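Local coordinates for rhamnose ABC transporter, rhamnose-binding protein (Actinomyces odontolyticus ATCC 17982, PDB 5BQ3) that probably binds a carbohydrate, presumably rhamnose, outside the cell membrane and hands it to an ABC transporter for uptake, at residues D176-N181 and K185-V190; A138-D143 and G317-F322; L142-D147 and E265-D270. All blocks are in the same frame, centred on the assembly; numbering follows the deposited sequence.

Interaction 1. Residues D176-N181 and K185-V190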
ATOM      1  N   ASP A 176     -16.002   5.431 -12.956  1.00 41.14           N
ATOM      2  CA  ASP A 176     -15.690   6.371 -14.037  1.00 42.94           C
ATOM      3  C   ASP A 176     -15.157   5.641 -15.278  1.00 47.18           C
ATOM      4  O   ASP A 176     -15.496   6.020 -16.398  1.00 47.81           O
ATOM      5  CB  ASP A 176     -14.658   7.420 -13.570  1.00 45.12           C
ATOM      6  CG  ASP A 176     -15.145   8.425 -12.536  1.00 58.44           C
ATOM      7  OD1 ASP A 176     -16.375   8.665 -12.466  1.00 60.51           O
ATOM      8  OD2 ASP A 176     -14.292   8.998 -11.819  1.00 63.78           O
ATOM      9  N   GLU A 177     -14.317   4.607 -15.069  1.00 43.00           N
ATOM     10  CA  GLU A 177     -13.709   3.792 -16.123  1.00 43.31           C
ATOM     11  C   GLU A 177     -14.742   2.906 -16.817  1.00 47.37           C
ATOM     12  O   GLU A 177     -14.645   2.702 -18.025  1.00 48.59           O
ATOM     13  CB  GLU A 177     -12.577   2.930 -15.552  1.00 43.48           C
ATOM     14  CG  GLU A 177     -11.267   3.672 -15.335  1.00 52.54           C
ATOM     15  CD  GLU A 177     -10.443   3.983 -16.570  1.00 72.13           C
ATOM     16  OE1 GLU A 177     -10.524   3.223 -17.561  1.00 71.06           O
ATOM     17  OE2 GLU A 177      -9.680   4.975 -16.530  1.00 67.63           O
ATOM     18  N   ILE A 178     -15.731   2.389 -16.061  1.00 42.65           N
ATOM     19  CA  ILE A 178     -16.818   1.555 -16.591  1.00 42.69           C
ATOM     20  C   ILE A 178     -17.687   2.404 -17.545  1.00 49.27           C
ATOM     21  O   ILE A 178     -18.064   1.927 -18.618  1.00 50.46           O
ATOM     22  CB  ILE A 178     -17.634   0.915 -15.426  1.00 43.93           C
ATOM     23  CG1 ILE A 178     -16.828  -0.224 -14.768  1.00 42.26           C
ATOM     24  CG2 ILE A 178     -19.017   0.417 -15.886  1.00 45.54           C
ATOM     25  CD1 ILE A 178     -17.203  -0.558 -13.331  1.00 43.79           C
ATOM     26  N   ALA A 179     -17.963   3.664 -17.164  1.00 46.57           N
ATOM     27  CA  ALA A 179     -18.765   4.601 -17.949  1.00 48.43           C
ATOM     28  C   ALA A 179     -18.001   5.150 -19.162  1.00 54.67           C
ATOM     29  O   ALA A 179     -18.622   5.400 -20.198  1.00 56.00           O
ATOM     30  CB  ALA A 179     -19.226   5.750 -17.069  1.00 49.10           C
ATOM     31  N   SER A 180     -16.671   5.338 -19.034  1.00 51.34           N
ATOM     32  CA  SER A 180     -15.837   5.903 -20.095  1.00 53.09           C
ATOM     33  C   SER A 180     -15.182   4.832 -21.002  1.00 58.29           C
ATOM     34  O   SER A 180     -15.555   4.733 -22.172  1.00 60.25           O
ATOM     35  CB  SER A 180     -14.771   6.831 -19.515  1.00 55.89           C
ATOM     36  OG  SER A 180     -13.891   6.160 -18.627  1.00 62.56           O
ATOM     37  N   ASN A 181     -14.206   4.060 -20.478  1.00 53.18           N
ATOM     38  CA  ASN A 181     -13.450   3.050 -21.229  1.00 53.23           C
ATOM     39  C   ASN A 181     -14.344   1.926 -21.766  1.00 56.28           C
ATOM     40  O   ASN A 181     -15.121   1.338 -21.011  1.00 54.65           O
ATOM     41  CB  ASN A 181     -12.332   2.463 -20.357  1.00 53.65           C
ATOM     42  CG  ASN A 181     -11.123   1.960 -21.109  1.00 79.96           C
ATOM     43  OD1 ASN A 181     -11.220   1.366 -22.194  1.00 78.15           O
ATOM     44  ND2 ASN A 181      -9.953   2.147 -20.517  1.00 70.34           N
ATOM     45  N   LYS A 185     -16.851  -1.520 -20.266  1.00 43.54           N
ATOM     46  CA  LYS A 185     -18.273  -1.212 -20.478  1.00 44.17           C
ATOM     47  C   LYS A 185     -19.178  -2.433 -20.219  1.00 48.32           C
ATOM     48  O   LYS A 185     -20.347  -2.264 -19.863  1.00 48.07           O
ATOM     49  CB  LYS A 185     -18.512  -0.657 -21.890  1.00 48.63           C
ATOM     50  CG  LYS A 185     -18.355   0.856 -21.977  1.00 61.77           C
ATOM     51  CD  LYS A 185     -18.874   1.399 -23.304  1.00 73.70           C
ATOM     52  CE  LYS A 185     -18.865   2.908 -23.367  1.00 83.59           C
ATOM     53  NZ  LYS A 185     -17.518   3.445 -23.686  1.00 92.28           N
ATOM     54  N   GLY A 186     -18.618  -3.632 -20.378  1.00 44.92           N
ATOM     55  CA  GLY A 186     -19.307  -4.896 -20.148  1.00 44.58           C
ATOM     56  C   GLY A 186     -19.536  -5.208 -18.681  1.00 47.15           C
ATOM     57  O   GLY A 186     -20.465  -5.948 -18.348  1.00 46.70           O
ATOM     58  N   ILE A 187     -18.686  -4.648 -17.792  1.00 42.47           N
ATOM     59  CA  ILE A 187     -18.770  -4.830 -16.338  1.00 40.74           C
ATOM     60  C   ILE A 187     -19.971  -4.033 -15.813  1.00 43.99           C
ATOM     61  O   ILE A 187     -20.014  -2.807 -15.953  1.00 43.99           O
ATOM     62  CB  ILE A 187     -17.439  -4.437 -15.615  1.00 42.94           C
ATOM     63  CG1 ILE A 187     -16.246  -5.284 -16.118  1.00 43.57           C
ATOM     64  CG2 ILE A 187     -17.585  -4.533 -14.082  1.00 42.45           C
ATOM     65  CD1 ILE A 187     -14.872  -4.660 -15.926  1.00 50.14           C
ATOM     66  N   GLU A 188     -20.943  -4.736 -15.217  1.00 39.47           N
ATOM     67  CA  GLU A 188     -22.138  -4.115 -14.655  1.00 38.54           C
ATOM     68  C   GLU A 188     -22.126  -4.240 -13.131  1.00 38.98           C
ATOM     69  O   GLU A 188     -22.273  -5.345 -12.604  1.00 37.87           O
ATOM     70  CB  GLU A 188     -23.412  -4.743 -15.252  1.00 40.99           C
ATOM     71  CG  GLU A 188     -24.698  -4.028 -14.857  1.00 52.61           C
ATOM     72  CD  GLU A 188     -25.969  -4.860 -14.816  1.00 73.86           C
ATOM     73  OE1 GLU A 188     -25.921  -6.063 -15.158  1.00 71.39           O
ATOM     74  OE2 GLU A 188     -27.020  -4.299 -14.432  1.00 67.36           O
ATOM     75  N   ILE A 189     -21.938  -3.107 -12.425  1.00 34.15           N
ATOM     76  CA  ILE A 189     -21.971  -3.078 -10.959  1.00 32.60           C
ATOM     77  C   ILE A 189     -23.445  -3.168 -10.553  1.00 36.01           C
ATOM     78  O   ILE A 189     -24.259  -2.360 -11.008  1.00 36.95           O
ATOM     79  CB  ILE A 189     -21.227  -1.857 -10.338  1.00 35.08           C
ATOM     80  CG1 ILE A 189     -19.759  -1.736 -10.844  1.00 34.98           C
ATOM     81  CG2 ILE A 189     -21.306  -1.853  -8.798  1.00 34.48           C
ATOM     82  CD1 ILE A 189     -18.784  -2.954 -10.592  1.00 41.30           C
ATOM     83  N   VAL A 190     -23.793  -4.198  -9.773  1.00 31.16           N
ATOM     84  CA  VAL A 190     -25.176  -4.461  -9.360  1.00 31.06           C
ATOM     85  C   VAL A 190     -25.373  -4.238  -7.843  1.00 34.94           C
ATOM     86  O   VAL A 190     -26.515  -4.175  -7.390  1.00 35.99           O
ATOM     87  CB  VAL A 190     -25.666  -5.873  -9.797  1.00 34.42           C
ATOM     88  CG1 VAL A 190     -25.637  -6.026 -11.315  1.00 34.67           C
ATOM     89  CG2 VAL A 190     -24.868  -6.985  -9.125  1.00 33.32           C
TER
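Ile178 meets Ile187 and Ile189 where the last turn of helix 165-180 faces strand 187-194, the second strand of the beta-alpha-beta unit that begins with strand 153-159. The apolar part rests on Ile178 CD1, which lies 3.8 Å from Ile189 CG1 and 4.1 Å from Ile187 CG2; the Ile178 and Ile189 side chains cross at about a right angle. With CG1 beside the backbone N (chi1 -74°), the two branches of Ile178 divide the work: CG1 carries CD1 to the other isoleucines, while CG2 sits 3.4 Å from the carbonyl O of Ile187. Leu142 of helix 134-149 touches both Ile178 and Ile187.

The polar part belongs to Lys185. Its chain passes the carbonyl O of Ile178, with CG 3.5 Å from that oxygen, and bends only at chi4 (81°) to bring NZ to Ser180 O at 2.8 Å. NZ stands above the carbonyl plane, 40° out of it, and also forms a salt bridge with Asp182.

Bonds inside 176-181 tie up the same turn. Ser180 OG reaches Asp176 O at 2.8 Å from the carbonyl face opposite Ser180 N, and Asn181 ND2 meets Glu177 OE1 at 3.2 Å. The chemistry thus pairs an aliphatic crossover interface with a cation set at the carbonyl-rich end of a helix, where the helix dipole would probably stabilise its charge.

Interaction 2. Residues A138-D143 and G317-F322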
ATOM      1  N   ALA A 138      -7.478   0.836  -9.199  1.00 32.63           N
ATOM      2  CA  ALA A 138      -8.786   0.684  -9.819  1.00 32.59           C
ATOM      3  C   ALA A 138      -8.698  -0.018 -11.167  1.00 37.84           C
ATOM      4  O   ALA A 138      -9.548  -0.856 -11.465  1.00 37.79           O
ATOM      5  CB  ALA A 138      -9.423   2.046  -9.987  1.00 33.80           C
ATOM      6  N   ILE A 139      -7.668   0.319 -11.977  1.00 35.44           N
ATOM      7  CA  ILE A 139      -7.422  -0.252 -13.307  1.00 35.70           C
ATOM      8  C   ILE A 139      -7.053  -1.734 -13.152  1.00 37.48           C
ATOM      9  O   ILE A 139      -7.648  -2.573 -13.832  1.00 38.28           O
ATOM     10  CB  ILE A 139      -6.351   0.577 -14.082  1.00 39.80           C
ATOM     11  CG1 ILE A 139      -6.979   1.880 -14.623  1.00 41.18           C
ATOM     12  CG2 ILE A 139      -5.706  -0.229 -15.224  1.00 41.84           C
ATOM     13  CD1 ILE A 139      -5.997   3.012 -14.960  1.00 51.72           C
ATOM     14  N   THR A 140      -6.118  -2.049 -12.227  1.00 31.57           N
ATOM     15  CA  THR A 140      -5.645  -3.407 -11.928  1.00 30.79           C
ATOM     16  C   THR A 140      -6.829  -4.303 -11.569  1.00 33.77           C
ATOM     17  O   THR A 140      -6.958  -5.382 -12.146  1.00 35.58           O
ATOM     18  CB  THR A 140      -4.585  -3.373 -10.812  1.00 37.68           C
ATOM     19  OG1 THR A 140      -3.528  -2.501 -11.213  1.00 38.94           O
ATOM     20  CG2 THR A 140      -4.017  -4.756 -10.482  1.00 35.38           C
HETATM   21  N   MSE A 141      -7.712  -3.831 -10.666  1.00 26.92           N
HETATM   22  CA  MSE A 141      -8.904  -4.547 -10.220  1.00 25.33           C
HETATM   23  C   MSE A 141      -9.897  -4.777 -11.363  1.00 34.28           C
HETATM   24  O   MSE A 141     -10.337  -5.913 -11.539  1.00 35.46           O
HETATM   25  CB  MSE A 141      -9.564  -3.817  -9.061  1.00 25.34           C
HETATM   26  CG  MSE A 141      -8.717  -3.897  -7.801  1.00 29.42           C
HETATM   27 SE   MSE A 141      -9.694  -3.525  -6.208  0.75 33.30          SE
HETATM   28  CE  MSE A 141      -9.963  -1.565  -6.458  1.00 29.97           C
ATOM     29  N   LEU A 142     -10.191  -3.740 -12.181  1.00 32.26           N
ATOM     30  CA  LEU A 142     -11.077  -3.866 -13.345  1.00 33.03           C
ATOM     31  C   LEU A 142     -10.508  -4.838 -14.380  1.00 37.26           C
ATOM     32  O   LEU A 142     -11.278  -5.562 -15.003  1.00 38.43           O
ATOM     33  CB  LEU A 142     -11.319  -2.507 -14.006  1.00 33.78           C
ATOM     34  CG  LEU A 142     -12.270  -1.553 -13.304  1.00 38.11           C
ATOM     35  CD1 LEU A 142     -12.062  -0.152 -13.811  1.00 38.92           C
ATOM     36  CD2 LEU A 142     -13.718  -1.975 -13.481  1.00 40.22           C
ATOM     37  N   ASP A 143      -9.166  -4.861 -14.552  1.00 32.40           N
ATOM     38  CA  ASP A 143      -8.466  -5.761 -15.478  1.00 32.18           C
ATOM     39  C   ASP A 143      -8.628  -7.219 -15.054  1.00 32.53           C
ATOM     40  O   ASP A 143      -8.859  -8.064 -15.909  1.00 33.98           O
ATOM     41  CB  ASP A 143      -6.971  -5.407 -15.570  1.00 34.26           C
ATOM     42  CG  ASP A 143      -6.592  -4.394 -16.637  1.00 46.78           C
ATOM     43  OD1 ASP A 143      -7.499  -3.711 -17.160  1.00 47.97           O
ATOM     44  OD2 ASP A 143      -5.385  -4.273 -16.938  1.00 53.84           O
ATOM     45  N   GLY A 317       5.588   1.621  -7.958  1.00 38.55           N
ATOM     46  CA  GLY A 317       5.192   0.953  -9.193  1.00 39.39           C
ATOM     47  C   GLY A 317       3.735   0.552  -9.258  1.00 43.42           C
ATOM     48  O   GLY A 317       2.925   0.996  -8.440  1.00 42.48           O
ATOM     49  N   ASP A 318       3.394  -0.289 -10.251  1.00 40.74           N
ATOM     50  CA  ASP A 318       2.039  -0.800 -10.461  1.00 40.05           C
ATOM     51  C   ASP A 318       1.721  -1.887  -9.423  1.00 42.20           C
ATOM     52  O   ASP A 318       2.654  -2.559  -8.968  1.00 41.54           O
ATOM     53  CB  ASP A 318       1.874  -1.353 -11.894  1.00 43.39           C
ATOM     54  CG  ASP A 318       2.029  -0.342 -13.023  1.00 58.47           C
ATOM     55  OD1 ASP A 318       1.662   0.838 -12.826  1.00 59.23           O
ATOM     56  OD2 ASP A 318       2.455  -0.747 -14.125  1.00 67.66           O
ATOM     57  N   PRO A 319       0.437  -2.086  -9.016  1.00 38.12           N
ATOM     58  CA  PRO A 319       0.140  -3.135  -8.019  1.00 37.33           C
ATOM     59  C   PRO A 319       0.612  -4.527  -8.452  1.00 41.38           C
ATOM     60  O   PRO A 319       0.550  -4.867  -9.639  1.00 41.77           O
ATOM     61  CB  PRO A 319      -1.388  -3.085  -7.888  1.00 38.46           C
ATOM     62  CG  PRO A 319      -1.772  -1.732  -8.347  1.00 42.72           C
ATOM     63  CD  PRO A 319      -0.794  -1.374  -9.422  1.00 39.26           C
ATOM     64  N   VAL A 320       1.125  -5.307  -7.485  1.00 37.30           N
ATOM     65  CA  VAL A 320       1.624  -6.668  -7.707  1.00 37.65           C
ATOM     66  C   VAL A 320       0.425  -7.624  -7.738  1.00 40.54           C
ATOM     67  O   VAL A 320      -0.373  -7.645  -6.800  1.00 39.38           O
ATOM     68  CB  VAL A 320       2.688  -7.090  -6.646  1.00 41.57           C
ATOM     69  CG1 VAL A 320       3.104  -8.547  -6.817  1.00 42.69           C
ATOM     70  CG2 VAL A 320       3.913  -6.180  -6.696  1.00 41.56           C
ATOM     71  N   ARG A 321       0.297  -8.394  -8.827  1.00 37.30           N
ATOM     72  CA  ARG A 321      -0.777  -9.375  -8.993  1.00 36.81           C
ATOM     73  C   ARG A 321      -0.318 -10.722  -8.450  1.00 40.23           C
ATOM     74  O   ARG A 321       0.760 -11.200  -8.813  1.00 40.62           O
ATOM     75  CB  ARG A 321      -1.210  -9.493 -10.464  1.00 37.26           C
ATOM     76  CG  ARG A 321      -1.982  -8.297 -10.984  1.00 46.86           C
ATOM     77  CD  ARG A 321      -2.571  -8.591 -12.337  1.00 56.51           C
ATOM     78  NE  ARG A 321      -2.831  -7.361 -13.073  1.00 63.53           N
ATOM     79  CZ  ARG A 321      -3.515  -7.296 -14.210  1.00 77.42           C
ATOM     80  NH1 ARG A 321      -4.027  -8.397 -14.749  1.00 62.43           N
ATOM     81  NH2 ARG A 321      -3.697  -6.130 -14.815  1.00 65.69           N
ATOM     82  N   PHE A 322      -1.130 -11.322  -7.566  1.00 35.57           N
ATOM     83  CA  PHE A 322      -0.823 -12.606  -6.940  1.00 35.92           C
ATOM     84  C   PHE A 322      -1.769 -13.694  -7.424  1.00 41.16           C
ATOM     85  O   PHE A 322      -2.990 -13.531  -7.388  1.00 40.35           O
ATOM     86  CB  PHE A 322      -0.878 -12.507  -5.404  1.00 36.63           C
ATOM     87  CG  PHE A 322       0.009 -11.451  -4.786  1.00 36.98           C
ATOM     88  CD1 PHE A 322      -0.450 -10.155  -4.595  1.00 38.40           C
ATOM     89  CD2 PHE A 322       1.296 -11.763  -4.363  1.00 39.82           C
ATOM     90  CE1 PHE A 322       0.367  -9.183  -4.014  1.00 38.96           C
ATOM     91  CE2 PHE A 322       2.115 -10.786  -3.790  1.00 42.36           C
ATOM     92  CZ  PHE A 322       1.648  -9.502  -3.624  1.00 38.99           C
TER
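Asp143 OD1 is gripped by two outside groups, accepting a hydrogen bond from Tyr184 OH and forming a salt bridge with Lys183 NZ, while OD2 turns across the contact to Arg321. The setting is the two-domain periplasmic-binding-protein fold, with helix 134-149 lying against the antiparallel pair of strands 266-268 and 320-322. Arg321 NH2 is 3.3 Å from Asp143 OD2, a salt bridge whose hydrogen bond is weak, bent to 135° at the hydrogen. OD2 comes in at the guanidinium edge, near its plane, but the carboxylate plane is turned 68° from it. Over one guanidinium face, toward the rim, stands Thr140 O. Arg321 is extended from CG to NE and runs past Thr140, whose CG2 lies 3.9 Å from NE. A leucine in place of Arg321 would probably leave Asp143 OD2 without this cationic partner and uncover part of Thr140. Thr140 holds its hydroxyl beside its own backbone N (chi1 -56°), which suits the hydrogen bond of OG1 to Gln136 O one turn earlier. That same OG1 rests against the proline ring, 3.4 Å from Pro319 CG and 3.5 Å from Pro319 CD.

Interaction 3. Residues L142-D147 and E265-D270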
ATOM      1  N   LEU A 142     -10.191  -3.740 -12.181  1.00 32.26           N
ATOM      2  CA  LEU A 142     -11.077  -3.866 -13.345  1.00 33.03           C
ATOM      3  C   LEU A 142     -10.508  -4.838 -14.380  1.00 37.26           C
ATOM      4  O   LEU A 142     -11.278  -5.562 -15.003  1.00 38.43           O
ATOM      5  CB  LEU A 142     -11.319  -2.507 -14.006  1.00 33.78           C
ATOM      6  CG  LEU A 142     -12.270  -1.553 -13.304  1.00 38.11           C
ATOM      7  CD1 LEU A 142     -12.062  -0.152 -13.811  1.00 38.92           C
ATOM      8  CD2 LEU A 142     -13.718  -1.975 -13.481  1.00 40.22           C
ATOM      9  N   ASP A 143      -9.166  -4.861 -14.552  1.00 32.40           N
ATOM     10  CA  ASP A 143      -8.466  -5.761 -15.478  1.00 32.18           C
ATOM     11  C   ASP A 143      -8.628  -7.219 -15.054  1.00 32.53           C
ATOM     12  O   ASP A 143      -8.859  -8.064 -15.909  1.00 33.98           O
ATOM     13  CB  ASP A 143      -6.971  -5.407 -15.570  1.00 34.26           C
ATOM     14  CG  ASP A 143      -6.592  -4.394 -16.637  1.00 46.78           C
ATOM     15  OD1 ASP A 143      -7.499  -3.711 -17.160  1.00 47.97           O
ATOM     16  OD2 ASP A 143      -5.385  -4.273 -16.938  1.00 53.84           O
HETATM   17  N   MSE A 144      -8.508  -7.506 -13.738  1.00 24.65           N
HETATM   18  CA  MSE A 144      -8.656  -8.844 -13.151  1.00 22.37           C
HETATM   19  C   MSE A 144     -10.111  -9.308 -13.234  1.00 32.04           C
HETATM   20  O   MSE A 144     -10.353 -10.475 -13.539  1.00 33.22           O
HETATM   21  CB  MSE A 144      -8.172  -8.866 -11.691  1.00 21.08           C
HETATM   22  CG  MSE A 144      -6.669  -8.591 -11.546  1.00 24.27           C
HETATM   23 SE   MSE A 144      -5.966  -8.806  -9.743  0.75 25.92          SE
HETATM   24  CE  MSE A 144      -7.008  -7.477  -8.802  1.00 21.67           C
ATOM     25  N   VAL A 145     -11.076  -8.388 -12.992  1.00 31.29           N
ATOM     26  CA  VAL A 145     -12.516  -8.669 -13.062  1.00 32.52           C
ATOM     27  C   VAL A 145     -12.873  -9.055 -14.489  1.00 39.37           C
ATOM     28  O   VAL A 145     -13.335 -10.171 -14.708  1.00 39.59           O
ATOM     29  CB  VAL A 145     -13.386  -7.487 -12.558  1.00 36.33           C
ATOM     30  CG1 VAL A 145     -14.869  -7.758 -12.768  1.00 36.50           C
ATOM     31  CG2 VAL A 145     -13.119  -7.198 -11.098  1.00 35.31           C
ATOM     32  N   SER A 146     -12.622  -8.139 -15.448  1.00 38.37           N
ATOM     33  CA  SER A 146     -12.891  -8.286 -16.880  1.00 40.61           C
ATOM     34  C   SER A 146     -12.303  -9.582 -17.441  1.00 46.86           C
ATOM     35  O   SER A 146     -12.990 -10.287 -18.180  1.00 47.69           O
ATOM     36  CB  SER A 146     -12.342  -7.087 -17.647  1.00 45.38           C
ATOM     37  OG  SER A 146     -12.829  -7.062 -18.978  1.00 60.02           O
ATOM     38  N   ASP A 147     -11.059  -9.913 -17.048  1.00 44.06           N
ATOM     39  CA  ASP A 147     -10.343 -11.118 -17.469  1.00 45.68           C
ATOM     40  C   ASP A 147     -11.023 -12.396 -16.934  1.00 49.46           C
ATOM     41  O   ASP A 147     -11.152 -13.367 -17.681  1.00 50.77           O
ATOM     42  CB  ASP A 147      -8.874 -11.047 -17.000  1.00 47.85           C
ATOM     43  CG  ASP A 147      -8.016 -12.256 -17.317  1.00 65.02           C
ATOM     44  OD1 ASP A 147      -7.921 -12.624 -18.514  1.00 67.86           O
ATOM     45  OD2 ASP A 147      -7.399 -12.806 -16.378  1.00 72.77           O
ATOM     46  N   GLU A 265      -6.999 -14.864  -8.907  1.00 38.79           N
ATOM     47  CA  GLU A 265      -6.038 -13.763  -8.877  1.00 37.18           C
ATOM     48  C   GLU A 265      -6.581 -12.553  -8.110  1.00 37.83           C
ATOM     49  O   GLU A 265      -7.727 -12.143  -8.299  1.00 36.81           O
ATOM     50  CB  GLU A 265      -5.634 -13.340 -10.304  1.00 39.12           C
ATOM     51  CG  GLU A 265      -4.369 -12.497 -10.364  1.00 47.63           C
ATOM     52  CD  GLU A 265      -3.914 -12.098 -11.755  1.00 67.86           C
ATOM     53  OE1 GLU A 265      -4.685 -11.417 -12.469  1.00 68.15           O
ATOM     54  OE2 GLU A 265      -2.768 -12.446 -12.118  1.00 61.33           O
ATOM     55  N   PHE A 266      -5.729 -11.987  -7.252  1.00 32.58           N
ATOM     56  CA  PHE A 266      -5.968 -10.773  -6.480  1.00 30.57           C
ATOM     57  C   PHE A 266      -4.713  -9.901  -6.597  1.00 33.45           C
ATOM     58  O   PHE A 266      -3.732 -10.330  -7.204  1.00 33.93           O
ATOM     59  CB  PHE A 266      -6.342 -11.082  -5.009  1.00 31.98           C
ATOM     60  CG  PHE A 266      -5.239 -11.679  -4.165  1.00 33.67           C
ATOM     61  CD1 PHE A 266      -5.039 -13.054  -4.125  1.00 37.69           C
ATOM     62  CD2 PHE A 266      -4.416 -10.868  -3.392  1.00 34.52           C
ATOM     63  CE1 PHE A 266      -4.013 -13.604  -3.355  1.00 39.09           C
ATOM     64  CE2 PHE A 266      -3.384 -11.420  -2.628  1.00 37.82           C
ATOM     65  CZ  PHE A 266      -3.199 -12.784  -2.602  1.00 37.13           C
ATOM     66  N   ALA A 267      -4.741  -8.686  -6.049  1.00 29.13           N
ATOM     67  CA  ALA A 267      -3.599  -7.786  -6.109  1.00 29.05           C
ATOM     68  C   ALA A 267      -3.333  -7.118  -4.766  1.00 33.36           C
ATOM     69  O   ALA A 267      -4.191  -7.117  -3.886  1.00 32.54           O
ATOM     70  CB  ALA A 267      -3.821  -6.727  -7.181  1.00 29.57           C
ATOM     71  N   LEU A 268      -2.115  -6.578  -4.616  1.00 30.64           N
ATOM     72  CA  LEU A 268      -1.626  -5.808  -3.474  1.00 30.27           C
ATOM     73  C   LEU A 268      -0.307  -5.149  -3.908  1.00 36.36           C
ATOM     74  O   LEU A 268      -0.280  -4.525  -4.970  1.00 36.11           O
ATOM     75  CB  LEU A 268      -1.490  -6.654  -2.181  1.00 30.44           C
ATOM     76  CG  LEU A 268      -1.483  -5.886  -0.847  1.00 34.34           C
ATOM     77  CD1 LEU A 268      -2.880  -5.443  -0.433  1.00 33.81           C
ATOM     78  CD2 LEU A 268      -0.867  -6.714   0.239  1.00 37.26           C
ATOM     79  N   TRP A 269       0.766  -5.269  -3.110  1.00 34.81           N
ATOM     80  CA  TRP A 269       2.080  -4.672  -3.367  1.00 35.56           C
ATOM     81  C   TRP A 269       3.127  -5.336  -2.492  1.00 39.53           C
ATOM     82  O   TRP A 269       2.772  -5.990  -1.513  1.00 40.03           O
ATOM     83  CB  TRP A 269       2.050  -3.148  -3.103  1.00 34.15           C
ATOM     84  CG  TRP A 269       1.290  -2.766  -1.865  1.00 35.09           C
ATOM     85  CD1 TRP A 269       1.746  -2.793  -0.580  1.00 38.19           C
ATOM     86  CD2 TRP A 269      -0.085  -2.361  -1.796  1.00 34.61           C
ATOM     87  NE1 TRP A 269       0.745  -2.424   0.286  1.00 37.40           N
ATOM     88  CE2 TRP A 269      -0.390  -2.148  -0.434  1.00 38.38           C
ATOM     89  CE3 TRP A 269      -1.091  -2.150  -2.757  1.00 36.01           C
ATOM     90  CZ2 TRP A 269      -1.658  -1.736  -0.007  1.00 37.40           C
ATOM     91  CZ3 TRP A 269      -2.347  -1.744  -2.334  1.00 37.11           C
ATOM     92  CH2 TRP A 269      -2.620  -1.539  -0.974  1.00 37.54           C
ATOM     93  N   ASP A 270       4.406  -5.182  -2.844  1.00 35.95           N
ATOM     94  CA  ASP A 270       5.517  -5.709  -2.057  1.00 36.03           C
ATOM     95  C   ASP A 270       5.973  -4.599  -1.094  1.00 38.44           C
ATOM     96  O   ASP A 270       6.537  -3.604  -1.567  1.00 38.19           O
ATOM     97  CB  ASP A 270       6.662  -6.186  -2.980  1.00 38.78           C
ATOM     98  CG  ASP A 270       7.767  -7.008  -2.327  1.00 49.18           C
ATOM     99  OD1 ASP A 270       7.762  -7.144  -1.080  1.00 49.38           O
ATOM    100  OD2 ASP A 270       8.644  -7.511  -3.065  1.00 55.31           O
TER
HETATM  101  O   HOH W   1      -7.071 -12.373 -13.698  1.00 38.79           O
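Met144, present as selenomethionine, reaches from helix 134-149 to strand 266-268 and carries the tightly packed part of this contact. Its SE lies 3.6 Å from the carbonyl carbon of Phe266, so the selenium rests on the strand backbone and not on the phenylalanine ring, whose CB is directed away from the helix. A bend at chi3 (-61°) then brings CE alongside Ala267, 3.7 Å from CB. Nearer the helix, Met144 CG is 3.6 Å from Glu265 OE1, the two side chains crossing at about a right angle. Thr246 of strand 244-247 also touches Met144, placing this packing beside the four-stranded parallel sheet.

The other side is looser and wet. Here the exposed Asp147 approaches Glu265 without direct contact, their OD2 and OE1 atoms standing 5.0 Å apart. A single water bridges them, donating to Asp147 OD2 at 2.7 Å and to Glu265 OE1 at 2.8 Å. The second carboxylate oxygen of Glu265, OE2, is hydrogen-bonded to Asn323 ND2. No direct hydrogen bond joins the two segments, so the contact combines apolar packing by one long side chain with a water whose two donated hydrogens probably ease the repulsion between like-charged carboxylates.

Helix 134-149 supplies one side of interactions 2 and 3, and its Leu142 packs against interaction 1. Interactions 2 and 3 share Leu142 and Asp143, have centres about 5 Å apart, and meet neighbouring strands of one antiparallel pair, probably joined by backbone hydrogen bonds from Phe322 N to Phe266 O (2.8 Å) and from Val320 N to Leu268 O (3.0 Å). Interaction 1 lies farther out, its centre about 17 Å from that of interaction 2 and 16 Å from that of interaction 3. Leu142 provides the link: its CD1 is 3.6 Å from Glu177 CB, and its CD2 is 3.8 Å from Ile178 CD1. The helix thus packs between the crossover of interaction 1 and the strand pair.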